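Local coordinates for protein glycoside Hydrolase (PDB 5TA0) that probably acts as an agarase-like glycoside hydrolase that binds and cleaves agarose oligosaccharides in the gut bacterium Bacteroides uniformis, at residues G617-S622 / V635-F640; V27-N32 / C436-D441; S218-F223 / I268-K273. All blocks are in the same frame, centred on the assembly; numbering follows the deposited sequence. Where two conformers were deposited one is given.

The three contacts sample three parts of one chain. Interaction 3 joins two helices of the catalytic alpha/beta barrel, interaction 2 links two strands of a single nine-stranded sheet, and interaction 1 packs two different sheets of the C-terminal region against each other. Centre to centre, interactions 1 and 2 lie about 26 Å apart, 1 and 3 about 31 Å, and 2 and 3 about 42 Å, the last pair on opposite sides of the chain's centre. In sequence, 27-32 comes first and meets 436-441 only after the segments of interaction 3 have passed; interaction 1 follows both. The N-terminal strand is thus returned to a beta domain built mainly from residues beyond the barrel.

Interaction 1: residues G617-S622 / V635-F640; sequences GNNTIS and VTMQIF. With EDO (1,2-ethanediol), chain T.
I621 and V635 meet through methyl groups where two beta-sheets face one another. CD1 of I621 lies 4.0 Å from CG1 of V635, and I621 CG2 is almost as near to the same methyl, at 4.1 Å, so one valine branch is touched by both arms of the isoleucine. The two side chains run antiparallel, side by side. With CG1 of V635 turned anti to the backbone N (chi1 178°), it is this branch that is presented to I621. Further along, M637 reaches N619: the methyl CE stands 4.1 Å from ND2 of the amide, the two side chains nearly perpendicular. The bend of the methionine at its thioether (chi3 68°) gives that methyl its course.

A second shell fixes these groups. The amide of N619 is held by its surroundings: OD1 accepts from the backbone N of K616 and from ND2 of N581, while ND2 donates to the carbonyl O of I549. I562 of strand 558-568 packs on both I621 and M637, L615 adds to M637, and F547 of strand 545-549 lies against V635. Strand 619-624 belongs to a four-stranded antiparallel sheet and strand 631-642 to a five-stranded mixed one, so the contact is face-to-face packing of a beta-sandwich.

At the outer end, N618 holds an ethanediol, probably from the crystallisation liquor, at two points: O2 of the diol donates to OD1 over 2.8 Å, and ND2 donates to O1 over 2.8 Å. Across the sheets themselves the chemistry is apolar, and N619, with its amide already bonded on its own side, can lie buried against a methyl because its polar needs are met elsewhere.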
loop_
_atom_site.group_PDB
_atom_site.type_symbol
_atom_site.label_atom_id
_atom_site.label_comp_id
_atom_site.label_asym_id
_atom_site.label_seq_id
_atom_site.Cartn_x
_atom_site.Cartn_y
_atom_site.Cartn_z
ATOM N N GLY A 617 -18.676 -13.940 -23.080
ATOM C CA GLY A 617 -18.505 -12.482 -23.032
ATOM C C GLY A 617 -19.368 -11.822 -21.991
ATOM O O GLY A 617 -18.896 -10.953 -21.248
ATOM N N ASN A 618 -20.642 -12.223 -21.926
ATOM C CA ASN A 618 -21.561 -11.720 -20.907
ATOM C C ASN A 618 -21.904 -12.853 -19.966
ATOM O O ASN A 618 -22.394 -13.925 -20.382
ATOM C CB ASN A 618 -22.831 -11.137 -21.546
ATOM C CG ASN A 618 -22.560 -9.920 -22.417
ATOM O OD1 ASN A 618 -21.544 -9.243 -22.294
ATOM N ND2 ASN A 618 -23.477 -9.667 -23.370
ATOM N N ASN A 619 -21.625 -12.657 -18.687
ATOM C CA ASN A 619 -21.660 -13.726 -17.699
ATOM C C ASN A 619 -22.610 -13.418 -16.573
ATOM O O ASN A 619 -22.628 -12.286 -16.067
ATOM C CB ASN A 619 -20.266 -13.928 -17.111
ATOM C CG ASN A 619 -19.256 -14.275 -18.169
ATOM O OD1 ASN A 619 -19.159 -15.434 -18.567
ATOM N ND2 ASN A 619 -18.528 -13.292 -18.659
ATOM N N THR A 620 -23.352 -14.430 -16.135
ATOM C CA THR A 620 -24.294 -14.301 -15.031
ATOM C C THR A 620 -23.763 -15.163 -13.878
ATOM O O THR A 620 -23.584 -16.374 -14.057
ATOM C CB THR A 620 -25.698 -14.757 -15.496
ATOM O OG1 THR A 620 -26.109 -13.966 -16.624
ATOM C CG2 THR A 620 -26.720 -14.624 -14.373
ATOM N N ILE A 621 -23.510 -14.546 -12.712
ATOM C CA ILE A 621 -22.930 -15.198 -11.552
ATOM C C ILE A 621 -23.986 -15.159 -10.450
ATOM O O ILE A 621 -24.376 -14.068 -10.020
ATOM C CB ILE A 621 -21.629 -14.485 -11.124
ATOM C CG1 ILE A 621 -20.556 -14.685 -12.215
ATOM C CG2 ILE A 621 -21.167 -15.000 -9.763
ATOM C CD1 ILE A 621 -19.362 -13.743 -12.154
ATOM N N SER A 622 -24.459 -16.335 -10.026
ATOM C CA SER A 622 -25.550 -16.459 -9.061
ATOM C C SER A 622 -25.022 -17.060 -7.767
ATOM O O SER A 622 -24.318 -18.056 -7.793
ATOM C CB SER A 622 -26.644 -17.345 -9.679
ATOM O OG SER A 622 -27.496 -17.913 -8.720
ATOM N N VAL A 635 -18.529 -8.640 -6.543
ATOM C CA VAL A 635 -18.190 -9.775 -7.379
ATOM C C VAL A 635 -17.420 -9.237 -8.568
ATOM O O VAL A 635 -17.927 -8.409 -9.315
ATOM C CB VAL A 635 -19.438 -10.553 -7.834
ATOM C CG1 VAL A 635 -19.029 -11.704 -8.734
ATOM C CG2 VAL A 635 -20.217 -11.052 -6.616
ATOM N N THR A 636 -16.157 -9.660 -8.665
ATOM C CA THR A 636 -15.283 -9.282 -9.788
ATOM C C THR A 636 -14.624 -10.534 -10.325
ATOM O O THR A 636 -14.753 -11.608 -9.763
ATOM C CB THR A 636 -14.255 -8.208 -9.371
ATOM O OG1 THR A 636 -13.347 -8.737 -8.389
ATOM C CG2 THR A 636 -14.955 -6.982 -8.802
ATOM N N MET A 637 -13.901 -10.408 -11.428
ATOM C CA MET A 637 -13.304 -11.601 -12.066
ATOM C C MET A 637 -11.988 -11.248 -12.727
ATOM O O MET A 637 -11.893 -10.275 -13.452
ATOM C CB MET A 637 -14.276 -12.194 -13.078
ATOM C CG MET A 637 -13.789 -13.480 -13.734
ATOM S SD MET A 637 -15.118 -14.404 -14.544
ATOM C CE MET A 637 -15.496 -13.267 -15.875
ATOM N N GLN A 638 -10.977 -12.065 -12.490
ATOM C CA GLN A 638 -9.717 -12.014 -13.245
ATOM C C GLN A 638 -9.717 -13.073 -14.333
ATOM O O GLN A 638 -10.041 -14.236 -14.084
ATOM C CB GLN A 638 -8.519 -12.263 -12.333
ATOM C CG GLN A 638 -8.241 -11.130 -11.361
ATOM C CD GLN A 638 -7.424 -11.626 -10.209
ATOM O OE1 GLN A 638 -7.965 -12.303 -9.328
ATOM N NE2 GLN A 638 -6.129 -11.328 -10.202
ATOM N N ILE A 639 -9.369 -12.645 -15.532
ATOM C CA ILE A 639 -9.194 -13.516 -16.703
ATOM C C ILE A 639 -7.711 -13.499 -17.055
ATOM O O ILE A 639 -7.104 -12.428 -17.095
ATOM C CB ILE A 639 -10.042 -12.969 -17.882
ATOM C CG1 ILE A 639 -11.533 -13.002 -17.518
ATOM C CG2 ILE A 639 -9.792 -13.725 -19.180
ATOM C CD1 ILE A 639 -12.118 -14.373 -17.300
ATOM N N PHE A 640 -7.136 -14.679 -17.318
ATOM C CA PHE A 640 -5.734 -14.818 -17.687
ATOM C C PHE A 640 -5.689 -15.469 -19.059
ATOM O O PHE A 640 -5.955 -16.659 -19.170
ATOM C CB PHE A 640 -5.008 -15.691 -16.671
ATOM C CG PHE A 640 -5.063 -15.146 -15.266
ATOM C CD1 PHE A 640 -4.094 -14.247 -14.822
ATOM C CD2 PHE A 640 -6.066 -15.516 -14.403
ATOM C CE1 PHE A 640 -4.134 -13.730 -13.536
ATOM C CE2 PHE A 640 -6.107 -14.998 -13.102
ATOM C CZ PHE A 640 -5.141 -14.099 -12.685
HETATM C C1 EDO T . -22.674 -6.754 -25.463
HETATM O O1 EDO T . -23.837 -7.312 -24.913
HETATM C C2 EDO T . -21.873 -5.927 -24.495
HETATM O O2 EDO T . -21.414 -6.738 -23.434
#

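Interaction 2: residues V27-N32 / C436-D441; sequences VQLNLN and CDAYVD
L29 and A438 make the tight half of this contact. CD1 of the leucine comes to 3.4 Å from CB of the alanine, closer than carbons usually approach; with CG anti to the backbone N (chi1 168°), the end of the leucine nears the other strand although its first bond runs across rather than at it. The small alanine methyl points straight back at it. Two residues on, the fit is looser: CG2 of V440 lies 3.9 Å from the carbonyl O of L31 and 4.4 Å from L31 CB, at the corner where the chain turns out of its strand.

The polar side chains stay off this seam. ND2 of N30 donates to OE1 of Q28 over 3.1 Å at 161°; Q28 is partly exposed, whereas N30 is buried and its ND2 also reaches E426. Behind A438, buried D437 receives the hydroxyl of Y439 at OD2 over 2.6 Å, from above the carboxylate plane, and forms a salt bridge with R424.

Both segments run parallel in one sheet of the beta-sandwich region, with strand 423-429 between them, so their side chains meet across that strand. C436 is tied to it by a disulfide to C429. V445 and F447 of strand 444-451 pack on L29, and V463 of strand 457-464 covers L31.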
loop_
_atom_site.group_PDB
_atom_site.type_symbol
_atom_site.label_atom_id
_atom_site.label_comp_id
_atom_site.label_asym_id
_atom_site.label_seq_id
_atom_site.Cartn_x
_atom_site.Cartn_y
_atom_site.Cartn_z
ATOM N N VAL A 27 4.736 -25.091 -6.158
ATOM C CA VAL A 27 5.008 -23.720 -6.524
ATOM C C VAL A 27 5.740 -23.765 -7.873
ATOM O O VAL A 27 6.817 -24.353 -7.968
ATOM C CB VAL A 27 5.864 -23.075 -5.413
ATOM C CG1 VAL A 27 6.347 -21.711 -5.792
ATOM C CG2 VAL A 27 5.081 -22.989 -4.116
ATOM N N GLN A 28 5.136 -23.172 -8.902
ATOM C CA GLN A 28 5.615 -23.265 -10.291
ATOM C C GLN A 28 6.034 -21.892 -10.811
ATOM O O GLN A 28 5.305 -20.904 -10.626
ATOM C CB GLN A 28 4.464 -23.810 -11.143
ATOM C CG GLN A 28 4.758 -24.085 -12.604
ATOM C CD GLN A 28 3.594 -24.787 -13.304
ATOM O OE1 GLN A 28 2.769 -24.144 -13.957
ATOM N NE2 GLN A 28 3.499 -26.106 -13.131
ATOM N N LEU A 29 7.194 -21.836 -11.462
ATOM C CA LEU A 29 7.728 -20.643 -12.105
ATOM C C LEU A 29 7.800 -20.939 -13.598
ATOM O O LEU A 29 8.575 -21.817 -14.013
ATOM C CB LEU A 29 9.129 -20.359 -11.571
ATOM C CG LEU A 29 10.045 -19.339 -12.256
ATOM C CD1 LEU A 29 9.370 -18.002 -12.406
ATOM C CD2 LEU A 29 11.337 -19.163 -11.488
ATOM N N ASN A 30 6.999 -20.250 -14.402
ATOM C CA ASN A 30 7.051 -20.393 -15.855
ATOM C C ASN A 30 7.808 -19.199 -16.424
ATOM O O ASN A 30 7.205 -18.198 -16.843
ATOM C CB ASN A 30 5.642 -20.538 -16.436
ATOM C CG ASN A 30 4.948 -21.806 -15.969
ATOM O OD1 ASN A 30 5.539 -22.877 -15.992
ATOM N ND2 ASN A 30 3.726 -21.684 -15.492
ATOM N N LEU A 31 9.144 -19.290 -16.430
ATOM C CA LEU A 31 9.986 -18.105 -16.643
ATOM C C LEU A 31 10.067 -17.627 -18.102
ATOM O O LEU A 31 10.655 -16.594 -18.355
ATOM C CB LEU A 31 11.375 -18.234 -15.982
ATOM C CG LEU A 31 12.153 -19.544 -16.187
ATOM C CD1 LEU A 31 12.358 -19.856 -17.671
ATOM C CD2 LEU A 31 13.504 -19.548 -15.491
ATOM N N ASN A 32 9.444 -18.354 -19.028
ATOM C CA ASN A 32 9.305 -17.904 -20.422
ATOM C C ASN A 32 7.972 -17.225 -20.734
ATOM O O ASN A 32 7.765 -16.799 -21.864
ATOM C CB ASN A 32 9.488 -19.093 -21.369
ATOM C CG ASN A 32 8.365 -20.099 -21.249
ATOM O OD1 ASN A 32 8.031 -20.549 -20.142
ATOM N ND2 ASN A 32 7.777 -20.478 -22.376
ATOM N N CYS A 436 3.006 -15.903 -4.616
ATOM C CA CYS A 436 4.229 -15.995 -5.373
ATOM C C CYS A 436 4.233 -15.020 -6.521
ATOM O O CYS A 436 3.201 -14.605 -7.002
ATOM C CB CYS A 436 4.460 -17.424 -5.883
ATOM S SG CYS A 436 3.066 -18.178 -6.758
ATOM N N ASP A 437 5.440 -14.641 -6.916
ATOM C CA ASP A 437 5.645 -13.718 -8.050
ATOM C C ASP A 437 7.074 -13.915 -8.547
ATOM O O ASP A 437 7.915 -14.527 -7.860
ATOM C CB ASP A 437 5.362 -12.259 -7.599
ATOM C CG ASP A 437 4.907 -11.343 -8.724
ATOM O OD1 ASP A 437 4.889 -11.724 -9.915
ATOM O OD2 ASP A 437 4.584 -10.182 -8.375
ATOM N N ALA A 438 7.372 -13.424 -9.747
ATOM C CA ALA A 438 8.712 -13.585 -10.305
ATOM C C ALA A 438 9.005 -12.567 -11.373
ATOM O O ALA A 438 8.093 -12.136 -12.092
ATOM C CB ALA A 438 8.891 -14.979 -10.870
ATOM N N TYR A 439 10.283 -12.203 -11.474
ATOM C CA TYR A 439 10.770 -11.161 -12.394
ATOM C C TYR A 439 12.091 -11.601 -13.005
ATOM O O TYR A 439 12.975 -12.117 -12.300
ATOM C CB TYR A 439 10.894 -9.781 -11.677
ATOM C CG TYR A 439 9.554 -9.333 -11.123
ATOM C CD1 TYR A 439 8.704 -8.568 -11.912
ATOM C CD2 TYR A 439 9.092 -9.768 -9.897
ATOM C CE1 TYR A 439 7.432 -8.211 -11.479
ATOM C CE2 TYR A 439 7.822 -9.430 -9.456
ATOM C CZ TYR A 439 6.995 -8.656 -10.249
ATOM O OH TYR A 439 5.716 -8.323 -9.863
ATOM N N VAL A 440 12.219 -11.384 -14.308
ATOM C CA VAL A 440 13.392 -11.809 -15.092
ATOM C C VAL A 440 14.169 -10.586 -15.562
ATOM O O VAL A 440 13.645 -9.746 -16.300
ATOM C CB VAL A 440 12.941 -12.587 -16.338
ATOM C CG1 VAL A 440 14.145 -12.902 -17.238
ATOM C CG2 VAL A 440 12.208 -13.873 -15.960
ATOM N N ASP A 441 15.401 -10.465 -15.099
ATOM C CA ASP A 441 16.296 -9.396 -15.474
ATOM C C ASP A 441 17.501 -9.982 -16.184
ATOM O O ASP A 441 18.514 -10.280 -15.554
ATOM C CB ASP A 441 16.775 -8.618 -14.251
ATOM C CG ASP A 441 17.692 -7.450 -14.614
ATOM O OD1 ASP A 441 17.508 -6.854 -15.683
ATOM O OD2 ASP A 441 18.550 -7.104 -13.801
#

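Interaction 3: residues S218-F223 / I268-K273; sequences SITKLF and IDIAGK. With SO4 (sulfate ion), chain G.
I270 supplies most of the apolar contact, reaching helix 219-236 with two methyls. CD1 comes to 3.7 Å from T220 CB, the isoleucine set squarely across the threonine, and also stands at the edge of the F223 ring, near its plane, 4.0 Å from F223 CB. On the other branch, CG2 of I270 rests 4.0 Å from C of F223, against the backbone of the partner helix. CG2 stands opposite the backbone N, while CG1, opposite the carbonyl carbon (chi1 -68°), carries CD1 to T220, and the isoleucine thereby spreads along one turn of the partner helix. Beside it, A271 brings CB to 3.6 Å from the carbonyl O of F223.

This is helix-to-helix packing in the alpha/beta barrel. Helix 219-236 leads into strand 242-247 of the parallel sheet, and helix 264-271 follows it, preceding strand 277-285; the contact joins two helices that flank strand 242-247 along the chain. F223 bends its ring away from the seam, where Y245 and F267 meet it, and a bound calcium ion lies about 8 Å from its side chain.

Polar bonds gather at the start of helix 219-236. S218 is its N-cap: OG accepts from the backbone N of K221 over 3.0 Å at 157°. A sulfate, probably from the crystallisation liquor, sits at the same end, where S218 N donates to its O2 over 2.9 Å at 169°. The extended chain of K221 delivers NZ to O4 of that sulfate at 2.8 Å and, weakly, to O1; the same lysine also makes a cation-pi contact with F168.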
loop_
_atom_site.group_PDB
_atom_site.type_symbol
_atom_site.label_atom_id
_atom_site.label_comp_id
_atom_site.label_asym_id
_atom_site.label_seq_id
_atom_site.Cartn_x
_atom_site.Cartn_y
_atom_site.Cartn_z
ATOM N N SER A 218 -18.955 17.122 10.891
ATOM C CA SER A 218 -19.452 16.559 9.636
ATOM C C SER A 218 -18.392 15.794 8.828
ATOM O O SER A 218 -17.287 16.297 8.561
ATOM C CB SER A 218 -20.091 17.646 8.753
ATOM O OG SER A 218 -20.275 17.210 7.426
ATOM N N ILE A 219 -18.757 14.588 8.409
ATOM C CA ILE A 219 -17.900 13.740 7.590
ATOM C C ILE A 219 -17.941 14.216 6.136
ATOM O O ILE A 219 -16.874 14.336 5.481
ATOM C CB ILE A 219 -18.362 12.275 7.712
ATOM C CG1 ILE A 219 -18.065 11.749 9.115
ATOM C CG2 ILE A 219 -17.739 11.395 6.641
ATOM C CD1 ILE A 219 -18.723 10.426 9.436
ATOM N N THR A 220 -19.117 14.502 5.584
ATOM C CA THR A 220 -19.173 14.937 4.201
ATOM C C THR A 220 -18.536 16.320 3.959
ATOM O O THR A 220 -18.061 16.605 2.854
ATOM C CB THR A 220 -20.575 14.844 3.596
ATOM O OG1 THR A 220 -21.482 15.722 4.254
ATOM C CG2 THR A 220 -21.117 13.435 3.658
ATOM N N LYS A 221 -18.523 17.179 4.976
ATOM C CA LYS A 221 -17.825 18.448 4.866
ATOM C C LYS A 221 -16.331 18.235 4.565
ATOM O O LYS A 221 -15.752 18.980 3.775
ATOM C CB LYS A 221 -18.011 19.255 6.143
ATOM C CG LYS A 221 -17.502 20.679 6.092
ATOM C CD LYS A 221 -17.710 21.367 7.440
ATOM C CE LYS A 221 -17.526 22.858 7.359
ATOM N NZ LYS A 221 -17.373 23.472 8.718
ATOM N N LEU A 222 -15.718 17.248 5.200
ATOM C CA LEU A 222 -14.328 16.906 4.912
ATOM C C LEU A 222 -14.162 16.463 3.459
ATOM O O LEU A 222 -13.193 16.826 2.775
ATOM C CB LEU A 222 -13.854 15.805 5.842
ATOM C CG LEU A 222 -12.581 15.109 5.377
ATOM C CD1 LEU A 222 -11.363 15.975 5.658
ATOM C CD2 LEU A 222 -12.487 13.758 6.047
ATOM N N PHE A 223 -15.132 15.700 2.954
ATOM C CA PHE A 223 -15.057 15.296 1.541
ATOM C C PHE A 223 -15.168 16.487 0.588
ATOM O O PHE A 223 -14.405 16.583 -0.390
ATOM C CB PHE A 223 -16.079 14.180 1.271
ATOM C CG PHE A 223 -15.897 12.975 2.131
ATOM C CD1 PHE A 223 -14.645 12.611 2.645
ATOM C CD2 PHE A 223 -16.982 12.163 2.455
ATOM C CE1 PHE A 223 -14.491 11.498 3.422
ATOM C CE2 PHE A 223 -16.828 11.038 3.235
ATOM C CZ PHE A 223 -15.571 10.699 3.728
ATOM N N ILE A 268 -16.320 9.094 -2.778
ATOM C CA ILE A 268 -16.350 8.868 -4.212
ATOM C C ILE A 268 -17.461 9.710 -4.841
ATOM O O ILE A 268 -17.225 10.337 -5.883
ATOM C CB ILE A 268 -16.477 7.355 -4.519
ATOM C CG1 ILE A 268 -15.162 6.649 -4.117
ATOM C CG2 ILE A 268 -16.858 7.090 -5.963
ATOM C CD1 ILE A 268 -15.238 5.132 -4.077
ATOM N N ASP A 269 -18.649 9.727 -4.217
ATOM C CA ASP A 269 -19.772 10.483 -4.783
ATOM C C ASP A 269 -19.541 11.989 -4.812
ATOM O O ASP A 269 -19.970 12.658 -5.736
ATOM C CB ASP A 269 -21.045 10.220 -3.988
ATOM C CG ASP A 269 -21.614 8.831 -4.183
ATOM O OD1 ASP A 269 -21.149 8.060 -5.056
ATOM O OD2 ASP A 269 -22.540 8.476 -3.429
ATOM N N ILE A 270 -18.864 12.510 -3.801
ATOM C CA ILE A 270 -18.686 13.964 -3.642
ATOM C C ILE A 270 -17.455 14.495 -4.353
ATOM O O ILE A 270 -17.536 15.487 -5.089
ATOM C CB ILE A 270 -18.625 14.327 -2.153
ATOM C CG1 ILE A 270 -19.993 14.102 -1.508
ATOM C CG2 ILE A 270 -18.192 15.773 -1.925
ATOM C CD1 ILE A 270 -19.897 14.026 0.010
ATOM N N ALA A 271 -16.311 13.838 -4.129
ATOM C CA ALA A 271 -15.013 14.372 -4.543
ATOM C C ALA A 271 -14.307 13.459 -5.546
ATOM O O ALA A 271 -13.269 13.858 -6.067
ATOM C CB ALA A 271 -14.144 14.570 -3.315
ATOM N N GLY A 272 -14.812 12.257 -5.808
ATOM C CA GLY A 272 -14.069 11.320 -6.646
ATOM C C GLY A 272 -13.651 11.857 -7.997
ATOM O O GLY A 272 -12.528 11.661 -8.444
ATOM N N LYS A 273 -14.566 12.549 -8.647
ATOM C CA LYS A 273 -14.299 13.140 -9.954
ATOM C C LYS A 273 -13.211 14.206 -9.933
ATOM O O LYS A 273 -12.645 14.504 -10.981
ATOM C CB LYS A 273 -15.594 13.736 -10.555
ATOM C CG LYS A 273 -16.118 14.968 -9.829
ATOM C CD LYS A 273 -17.487 15.463 -10.306
ATOM C CE LYS A 273 -17.830 16.832 -9.715
ATOM N NZ LYS A 273 -17.558 16.993 -8.246
HETATM S S SO4 G . -18.516 21.258 11.215
HETATM O O1 SO4 G . -17.138 20.942 10.683
HETATM O O2 SO4 G . -19.376 20.037 11.052
HETATM O O3 SO4 G . -18.456 21.650 12.661
HETATM O O4 SO4 G . -19.213 22.334 10.423
#